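PDB 6JNY: antiterminator Q protein from Enterobacteria phage SfI, which probably acts on RNA polymerase as a phage transcription antitermination factor, allowing transcription to continue past terminators. Local coordinates for residues N17-L22 against S147-R152; D77-G82 against S99-V104. All coordinates share one frame; numbering follows the deposited sequence.

Contact 1. Residues N17-L22 against S147-R152; sequences NGWLEL and SAFKNR
Trp19 and Phe149 reach for each other from opposite directions across an 11.3 Å gap between their CA atoms, and their two rings carry the whole contact. The packed part is small and well defined. One corner of the phenyl ring, CE2 and CZ, leans onto a face of the indole; CZ lies 3.6 Å above the indole plane, over its centre, and is 3.7 Å from Trp19 CE2. The pyrrole side is met by the neighbouring carbon, with Phe149 CE2 3.7 Å from Trp19 NE1. Because the planes are inclined at 38° with 4.8 Å between the phenyl and six-membered ring centroids, the pair is oblique, neither a stack nor an edge-to-face meeting. With CG anti to the carbonyl carbon (chi1 -87° in Trp19), each ring is carried out from its helix toward the other.

In this largely helical protein the rings link helix 10-28 near the start of the chain to the far part of the long C-terminal helix 123-155. Trp15 meets Trp19 edge-to-face, while Ile66 and Asp62 of helix 60-74 also touch the indole; Asp62 is salt-bridged to Arg152. Away from the two rings the segments do not touch. Ser147, Lys150 and Asn151 lie on the exposed side of helix 123-155, and on helix 10-28 Asn17 ND2 gives exposed Glu21 OE2 a weak hydrogen bond of 3.0 Å.

Contact 2. Residues D77-G82 against S99-V104; sequences DKKAFG and SYYHRV
A single polar bridge between two helix-borne side chains, Lys79 and Tyr101, makes this a surface contact between the first turn of helix 78-90 and the last turn of helix 94-103. The two helices follow one another with only a short connection between them, consistent with the helix-turn-helix expected of this family. The backbones stay well apart, 10.2 Å between the CA atoms of Lys79 and Tyr101, so the gap is spanned entirely by side chains. Lys79 does so at full stretch: CG is anti to the backbone N (chi1 -175°) and the chain beyond it stays extended, which carries the ammonium group to the phenol. The lysine crosses the tyrosine at about a right angle, and its last methylene packs obliquely by the ring, CE of Lys79 being 3.4 Å from CE1 of Tyr101.

Tyr101 is steadied from a second quarter. Its hydroxyl is also hydrogen-bonded to Glu129 of helix 123-155, and its side chain touches Cys126 and Val130 there. The phenol oxygen therefore sits between a lysine and a glutamate, whose opposite charges would probably polarise it. At the start of helix 78-90, Asp77 is the N-cap, its OD1 accepting from Ala80 N at 3.2 Å from above the carboxylate plane. In the bridge itself, Lys79 NZ donates to Tyr101 OH across 2.8 Å.

How the contacts relate
Contact 2 is nested within the chain loop that contact 1 closes: the order is 17-22, 77-82, 99-104, 147-152. Their centres are 25 Å apart, on opposite sides of the chain's centre, and their nearest atoms stay about 9 Å from each other. Helix 123-155 nevertheless runs past both, facing Tyr101 with its first turns and supplying 147-152 near its end. Helix 60-74 likewise borders each; helix 78-90 carries 77-82 and, further along, touches helix 10-28 through Tyr88. A local link within the probable helix-turn-helix and a sequence-distant link between the chain's terminal helices are thus combined in one helical body.

Contact 1. Residues N17-L22 against S147-R152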
ATOM      1  N   ASN A  17       0.488  10.776  -1.167  1.00 13.96           N
ATOM      2  CA  ASN A  17       0.502  10.349   0.227  1.00 14.54           C
ATOM      3  C   ASN A  17      -0.633  10.998   1.000  1.00 16.39           C
ATOM      4  O   ASN A  17      -1.272  10.347   1.839  1.00 14.76           O
ATOM      5  CB  ASN A  17       1.844  10.697   0.863  1.00 15.10           C
ATOM      6  CG  ASN A  17       1.899  10.314   2.316  1.00 15.16           C
ATOM      7  OD1 ASN A  17       2.040   9.138   2.652  1.00 16.34           O
ATOM      8  ND2 ASN A  17       1.757  11.305   3.184  1.00 18.63           N
ATOM      9  N   GLY A  18      -0.908  12.273   0.731  1.00 16.08           N
ATOM     10  CA  GLY A  18      -2.008  12.937   1.406  1.00 17.05           C
ATOM     11  C   GLY A  18      -3.336  12.265   1.113  1.00 16.15           C
ATOM     12  O   GLY A  18      -4.127  11.997   2.022  1.00 16.58           O
ATOM     13  N   TRP A  19      -3.598  11.976  -0.165  1.00 14.31           N
ATOM     14  CA  TRP A  19      -4.843  11.302  -0.532  1.00 14.54           C
ATOM     15  C   TRP A  19      -4.920   9.918   0.091  1.00 14.61           C
ATOM     16  O   TRP A  19      -5.989   9.501   0.557  1.00 14.92           O
ATOM     17  CB  TRP A  19      -4.961  11.205  -2.056  1.00 14.81           C
ATOM     18  CG  TRP A  19      -5.580  12.403  -2.679  1.00 15.06           C
ATOM     19  CD1 TRP A  19      -5.004  13.245  -3.598  1.00 16.44           C
ATOM     20  CD2 TRP A  19      -6.900  12.912  -2.443  1.00 14.98           C
ATOM     21  NE1 TRP A  19      -5.887  14.245  -3.937  1.00 18.10           N
ATOM     22  CE2 TRP A  19      -7.054  14.060  -3.243  1.00 16.89           C
ATOM     23  CE3 TRP A  19      -7.964  12.514  -1.628  1.00 15.54           C
ATOM     24  CZ2 TRP A  19      -8.233  14.809  -3.259  1.00 18.87           C
ATOM     25  CZ3 TRP A  19      -9.132  13.257  -1.651  1.00 17.30           C
ATOM     26  CH2 TRP A  19      -9.255  14.386  -2.462  1.00 18.21           C
ATOM     27  N   LEU A  20      -3.805   9.186   0.110  1.00 13.62           N
ATOM     28  CA  LEU A  20      -3.835   7.838   0.668  1.00 12.38           C
ATOM     29  C   LEU A  20      -4.020   7.847   2.182  1.00 13.69           C
ATOM     30  O   LEU A  20      -4.617   6.918   2.727  1.00 14.74           O
ATOM     31  CB  LEU A  20      -2.607   7.033   0.242  1.00 13.64           C
ATOM     32  CG  LEU A  20      -2.547   6.726  -1.262  1.00 11.06           C
ATOM     33  CD1 LEU A  20      -1.268   5.987  -1.575  1.00 13.94           C
ATOM     34  CD2 LEU A  20      -3.769   5.911  -1.706  1.00 14.83           C
ATOM     35  N   GLU A  21      -3.542   8.887   2.868  1.00 14.17           N
ATOM     36  CA  GLU A  21      -3.842   9.024   4.296  1.00 14.74           C
ATOM     37  C   GLU A  21      -5.337   9.254   4.524  1.00 14.30           C
ATOM     38  O   GLU A  21      -5.933   8.659   5.444  1.00 15.83           O
ATOM     39  CB  GLU A  21      -3.010  10.167   4.895  1.00 15.02           C
ATOM     40  CG  GLU A  21      -1.534   9.811   5.144  1.00 18.46           C
ATOM     41  CD  GLU A  21      -0.687  11.003   5.582  1.00 19.06           C
ATOM     42  OE1 GLU A  21      -1.219  12.125   5.660  1.00 26.29           O
ATOM     43  OE2 GLU A  21       0.522  10.814   5.833  1.00 22.67           O
ATOM     44  N   LEU A  22      -5.958  10.122   3.728  1.00 13.92           N
ATOM     45  CA  LEU A  22      -7.391  10.367   3.864  1.00 15.24           C
ATOM     46  C   LEU A  22      -8.183   9.118   3.530  1.00 17.20           C
ATOM     47  O   LEU A  22      -9.142   8.768   4.235  1.00 18.74           O
ATOM     48  CB  LEU A  22      -7.824  11.522   2.963  1.00 18.86           C
ATOM     49  CG  LEU A  22      -7.359  12.919   3.369  1.00 19.42           C
ATOM     50  CD1 LEU A  22      -7.634  13.902   2.252  1.00 19.16           C
ATOM     51  CD2 LEU A  22      -8.050  13.350   4.672  1.00 20.13           C
ATOM     52  N   SER A 147      -5.250  10.362 -13.106  1.00 17.55           N
ATOM     53  CA  SER A 147      -6.163  10.298 -14.239  1.00 19.19           C
ATOM     54  C   SER A 147      -7.589  10.037 -13.783  1.00 20.87           C
ATOM     55  O   SER A 147      -8.538  10.465 -14.454  1.00 19.18           O
ATOM     56  CB  SER A 147      -5.700   9.231 -15.229  1.00 18.79           C
ATOM     57  OG  SER A 147      -6.072   7.947 -14.789  1.00 25.78           O
ATOM     58  N   ALA A 148      -7.772   9.367 -12.643  1.00 17.60           N
ATOM     59  CA  ALA A 148      -9.130   9.112 -12.168  1.00 18.18           C
ATOM     60  C   ALA A 148      -9.824  10.406 -11.771  1.00 19.41           C
ATOM     61  O   ALA A 148     -11.002  10.607 -12.086  1.00 19.15           O
ATOM     62  CB  ALA A 148      -9.136   8.132 -10.995  1.00 17.90           C
ATOM     63  N   PHE A 149      -9.122  11.284 -11.056  1.00 17.23           N
ATOM     64  CA  PHE A 149      -9.707  12.574 -10.704  1.00 19.59           C
ATOM     65  C   PHE A 149      -9.948  13.420 -11.949  1.00 19.75           C
ATOM     66  O   PHE A 149     -10.978  14.097 -12.058  1.00 20.20           O
ATOM     67  CB  PHE A 149      -8.778  13.319  -9.746  1.00 19.02           C
ATOM     68  CG  PHE A 149      -8.866  12.869  -8.310  1.00 17.91           C
ATOM     69  CD1 PHE A 149     -10.080  12.782  -7.655  1.00 23.26           C
ATOM     70  CD2 PHE A 149      -7.709  12.556  -7.620  1.00 18.52           C
ATOM     71  CE1 PHE A 149     -10.136  12.387  -6.328  1.00 19.52           C
ATOM     72  CE2 PHE A 149      -7.759  12.170  -6.300  1.00 19.24           C
ATOM     73  CZ  PHE A 149      -8.964  12.076  -5.657  1.00 18.12           C
ATOM     74  N   LYS A 150      -9.010  13.399 -12.899  1.00 18.84           N
ATOM     75  CA  LYS A 150      -9.171  14.198 -14.109  1.00 18.92           C
ATOM     76  C   LYS A 150     -10.306  13.666 -14.969  1.00 19.87           C
ATOM     77  O   LYS A 150     -11.035  14.449 -15.592  1.00 23.23           O
ATOM     78  CB  LYS A 150      -7.862  14.250 -14.892  1.00 20.33           C
ATOM     79  CG  LYS A 150      -6.821  15.156 -14.242  1.00 22.53           C
ATOM     80  CD  LYS A 150      -5.469  15.066 -14.914  1.00 26.08           C
ATOM     81  CE  LYS A 150      -4.480  15.988 -14.197  1.00 27.60           C
ATOM     82  NZ  LYS A 150      -3.075  15.763 -14.621  1.00 30.62           N
ATOM     83  N   ASN A 151     -10.471  12.341 -15.007  1.00 20.46           N
ATOM     84  CA  ASN A 151     -11.583  11.749 -15.750  1.00 19.84           C
ATOM     85  C   ASN A 151     -12.918  12.164 -15.150  1.00 24.28           C
ATOM     86  O   ASN A 151     -13.850  12.511 -15.884  1.00 23.80           O
ATOM     87  CB  ASN A 151     -11.447  10.222 -15.768  1.00 19.57           C
ATOM     88  CG  ASN A 151     -12.611   9.529 -16.475  1.00 19.68           C
ATOM     89  OD1 ASN A 151     -12.762   9.633 -17.691  1.00 24.44           O
ATOM     90  ND2 ASN A 151     -13.419   8.802 -15.711  1.00 19.86           N
ATOM     91  N   ARG A 152     -13.022  12.153 -13.818  1.00 21.14           N
ATOM     92  CA  ARG A 152     -14.264  12.567 -13.175  1.00 22.50           C
ATOM     93  C   ARG A 152     -14.582  14.023 -13.482  1.00 23.09           C
ATOM     94  O   ARG A 152     -15.727  14.363 -13.810  1.00 24.38           O
ATOM     95  CB  ARG A 152     -14.178  12.344 -11.669  1.00 23.19           C
ATOM     96  CG  ARG A 152     -15.436  12.767 -10.924  1.00 28.43           C
ATOM     97  CD  ARG A 152     -15.382  12.339  -9.476  1.00 26.34           C
ATOM     98  NE  ARG A 152     -14.462  13.171  -8.705  1.00 27.94           N
ATOM     99  CZ  ARG A 152     -14.209  13.009  -7.410  1.00 24.63           C
ATOM    100  NH1 ARG A 152     -14.798  12.034  -6.732  1.00 22.83           N
ATOM    101  NH2 ARG A 152     -13.362  13.821  -6.792  1.00 25.37           N
TER

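Contact 2. Residues D77-G82 against S99-V104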
ATOM      1  N   ASP A  77      -0.528  -7.833  -6.699  1.00 24.57           N
ATOM      2  CA  ASP A  77       0.517  -8.128  -5.718  1.00 24.44           C
ATOM      3  C   ASP A  77      -0.128  -8.055  -4.340  1.00 23.22           C
ATOM      4  O   ASP A  77      -0.145  -6.990  -3.715  1.00 22.01           O
ATOM      5  CB  ASP A  77       1.663  -7.137  -5.869  1.00 23.99           C
ATOM      6  CG  ASP A  77       2.883  -7.506  -5.040  1.00 26.49           C
ATOM      7  OD1 ASP A  77       2.764  -8.319  -4.103  1.00 30.36           O
ATOM      8  OD2 ASP A  77       3.972  -6.970  -5.337  1.00 32.53           O
ATOM      9  N   LYS A  78      -0.656  -9.187  -3.873  1.00 25.70           N
ATOM     10  CA  LYS A  78      -1.383  -9.193  -2.608  1.00 25.13           C
ATOM     11  C   LYS A  78      -0.492  -8.807  -1.437  1.00 23.63           C
ATOM     12  O   LYS A  78      -0.966  -8.162  -0.496  1.00 24.63           O
ATOM     13  CB  LYS A  78      -2.028 -10.556  -2.361  1.00 32.10           C
ATOM     14  CG  LYS A  78      -3.251 -10.825  -3.218  1.00 32.83           C
ATOM     15  CD  LYS A  78      -3.778 -12.230  -2.965  1.00 36.37           C
ATOM     16  CE  LYS A  78      -5.033 -12.518  -3.778  1.00 37.74           C
ATOM     17  NZ  LYS A  78      -6.191 -11.685  -3.344  1.00 37.20           N
ATOM     18  N   LYS A  79       0.788  -9.196  -1.477  1.00 26.05           N
ATOM     19  CA  LYS A  79       1.717  -8.830  -0.413  1.00 27.14           C
ATOM     20  C   LYS A  79       1.851  -7.318  -0.309  1.00 21.83           C
ATOM     21  O   LYS A  79       1.720  -6.742   0.778  1.00 23.88           O
ATOM     22  CB  LYS A  79       3.078  -9.475  -0.678  1.00 28.32           C
ATOM     23  CG  LYS A  79       4.122  -9.274   0.416  1.00 32.38           C
ATOM     24  CD  LYS A  79       5.470  -9.806  -0.059  1.00 30.77           C
ATOM     25  CE  LYS A  79       6.544  -9.647   0.998  1.00 32.13           C
ATOM     26  NZ  LYS A  79       7.907  -9.969   0.462  1.00 33.09           N
ATOM     27  N   ALA A  80       2.095  -6.656  -1.442  1.00 20.32           N
ATOM     28  CA  ALA A  80       2.215  -5.204  -1.449  1.00 19.95           C
ATOM     29  C   ALA A  80       0.903  -4.540  -1.065  1.00 18.20           C
ATOM     30  O   ALA A  80       0.897  -3.531  -0.348  1.00 16.55           O
ATOM     31  CB  ALA A  80       2.683  -4.722  -2.824  1.00 19.26           C
ATOM     32  N   PHE A  81      -0.222  -5.083  -1.544  1.00 19.14           N
ATOM     33  CA  PHE A  81      -1.529  -4.553  -1.171  1.00 17.75           C
ATOM     34  C   PHE A  81      -1.696  -4.564   0.347  1.00 17.79           C
ATOM     35  O   PHE A  81      -2.105  -3.561   0.941  1.00 17.00           O
ATOM     36  CB  PHE A  81      -2.610  -5.393  -1.863  1.00 19.48           C
ATOM     37  CG  PHE A  81      -3.922  -4.675  -2.122  1.00 18.16           C
ATOM     38  CD1 PHE A  81      -4.304  -3.531  -1.422  1.00 17.46           C
ATOM     39  CD2 PHE A  81      -4.799  -5.180  -3.085  1.00 20.29           C
ATOM     40  CE1 PHE A  81      -5.525  -2.910  -1.691  1.00 20.28           C
ATOM     41  CE2 PHE A  81      -6.020  -4.565  -3.355  1.00 19.77           C
ATOM     42  CZ  PHE A  81      -6.387  -3.435  -2.657  1.00 18.65           C
ATOM     43  N   GLY A  82      -1.331  -5.672   0.989  1.00 19.73           N
ATOM     44  CA  GLY A  82      -1.453  -5.745   2.437  1.00 19.83           C
ATOM     45  C   GLY A  82      -0.565  -4.743   3.151  1.00 18.41           C
ATOM     46  O   GLY A  82      -0.976  -4.125   4.139  1.00 19.42           O
ATOM     47  N   SER A  99       9.009  -5.200  11.196  1.00 20.02           N
ATOM     48  CA  SER A  99       9.228  -6.146  12.285  1.00 21.81           C
ATOM     49  C   SER A  99       8.427  -7.421  12.076  1.00 22.74           C
ATOM     50  O   SER A  99       8.942  -8.527  12.285  1.00 22.89           O
ATOM     51  CB  SER A  99       8.865  -5.499  13.620  1.00 22.96           C
ATOM     52  OG  SER A  99       9.037  -6.419  14.685  1.00 29.42           O
ATOM     53  N   TYR A 100       7.164  -7.293  11.668  1.00 19.04           N
ATOM     54  CA  TYR A 100       6.346  -8.476  11.425  1.00 19.88           C
ATOM     55  C   TYR A 100       6.790  -9.204  10.164  1.00 22.56           C
ATOM     56  O   TYR A 100       6.802 -10.439  10.130  1.00 23.92           O
ATOM     57  CB  TYR A 100       4.867  -8.110  11.322  1.00 23.19           C
ATOM     58  CG  TYR A 100       4.002  -9.337  11.193  1.00 27.34           C
ATOM     59  CD1 TYR A 100       3.446  -9.690   9.976  1.00 27.55           C
ATOM     60  CD2 TYR A 100       3.774 -10.167  12.287  1.00 30.20           C
ATOM     61  CE1 TYR A 100       2.671 -10.824   9.849  1.00 31.70           C
ATOM     62  CE2 TYR A 100       3.000 -11.305  12.172  1.00 30.41           C
ATOM     63  CZ  TYR A 100       2.449 -11.627  10.946  1.00 31.21           C
ATOM     64  OH  TYR A 100       1.673 -12.760  10.816  1.00 41.81           O
ATOM     65  N   TYR A 101       7.113  -8.446   9.111  1.00 21.33           N
ATOM     66  CA  TYR A 101       7.650  -8.999   7.870  1.00 20.98           C
ATOM     67  C   TYR A 101       8.890  -9.837   8.155  1.00 22.50           C
ATOM     68  O   TYR A 101       9.035 -10.952   7.641  1.00 23.31           O
ATOM     69  CB  TYR A 101       7.991  -7.795   6.982  1.00 21.08           C
ATOM     70  CG  TYR A 101       8.489  -7.995   5.560  1.00 21.63           C
ATOM     71  CD1 TYR A 101       7.727  -7.559   4.484  1.00 25.27           C
ATOM     72  CD2 TYR A 101       9.756  -8.505   5.300  1.00 20.48           C
ATOM     73  CE1 TYR A 101       8.187  -7.677   3.188  1.00 22.83           C
ATOM     74  CE2 TYR A 101      10.226  -8.632   3.996  1.00 20.88           C
ATOM     75  CZ  TYR A 101       9.431  -8.221   2.951  1.00 24.55           C
ATOM     76  OH  TYR A 101       9.887  -8.337   1.654  1.00 23.85           O
ATOM     77  N   HIS A 102       9.784  -9.315   8.993  1.00 20.38           N
ATOM     78  CA  HIS A 102      10.975 -10.054   9.405  1.00 20.37           C
ATOM     79  C   HIS A 102      10.623 -11.281  10.240  1.00 24.80           C
ATOM     80  O   HIS A 102      11.206 -12.355  10.053  1.00 23.00           O
ATOM     81  CB  HIS A 102      11.889  -9.114  10.187  1.00 19.86           C
ATOM     82  CG  HIS A 102      13.076  -9.785  10.795  1.00 22.70           C
ATOM     83  ND1 HIS A 102      13.159 -10.067  12.142  1.00 23.47           N
ATOM     84  CD2 HIS A 102      14.237 -10.212  10.247  1.00 22.47           C
ATOM     85  CE1 HIS A 102      14.318 -10.648  12.396  1.00 23.73           C
ATOM     86  NE2 HIS A 102      14.989 -10.755  11.262  1.00 23.48           N
ATOM     87  N   ARG A 103       9.678 -11.133  11.175  1.00 24.53           N
ATOM     88  CA  ARG A 103       9.301 -12.231  12.063  1.00 24.93           C
ATOM     89  C   ARG A 103       8.812 -13.455  11.292  1.00 26.96           C
ATOM     90  O   ARG A 103       9.103 -14.595  11.678  1.00 30.65           O
ATOM     91  CB  ARG A 103       8.233 -11.746  13.049  1.00 25.44           C
ATOM     92  CG  ARG A 103       7.880 -12.733  14.147  1.00 27.16           C
ATOM     93  CD  ARG A 103       6.556 -12.364  14.811  1.00 30.40           C
ATOM     94  NE  ARG A 103       6.620 -11.088  15.526  1.00 29.51           N
ATOM     95  CZ  ARG A 103       6.801 -10.978  16.838  1.00 28.31           C
ATOM     96  NH1 ARG A 103       6.950 -12.066  17.574  1.00 28.52           N
ATOM     97  NH2 ARG A 103       6.838  -9.782  17.411  1.00 27.85           N
ATOM     98  N   VAL A 104       8.064 -13.253  10.203  1.00 24.76           N
ATOM     99  CA  VAL A 104       7.457 -14.369   9.481  1.00 25.35           C
ATOM    100  C   VAL A 104       8.205 -14.715   8.195  1.00 26.49           C
ATOM    101  O   VAL A 104       7.723 -15.535   7.407  1.00 30.89           O
ATOM    102  CB  VAL A 104       5.955 -14.153   9.226  1.00 25.17           C
ATOM    103  CG1 VAL A 104       5.222 -13.959  10.540  1.00 27.03           C
ATOM    104  CG2 VAL A 104       5.726 -12.962   8.297  1.00 25.00           C
TER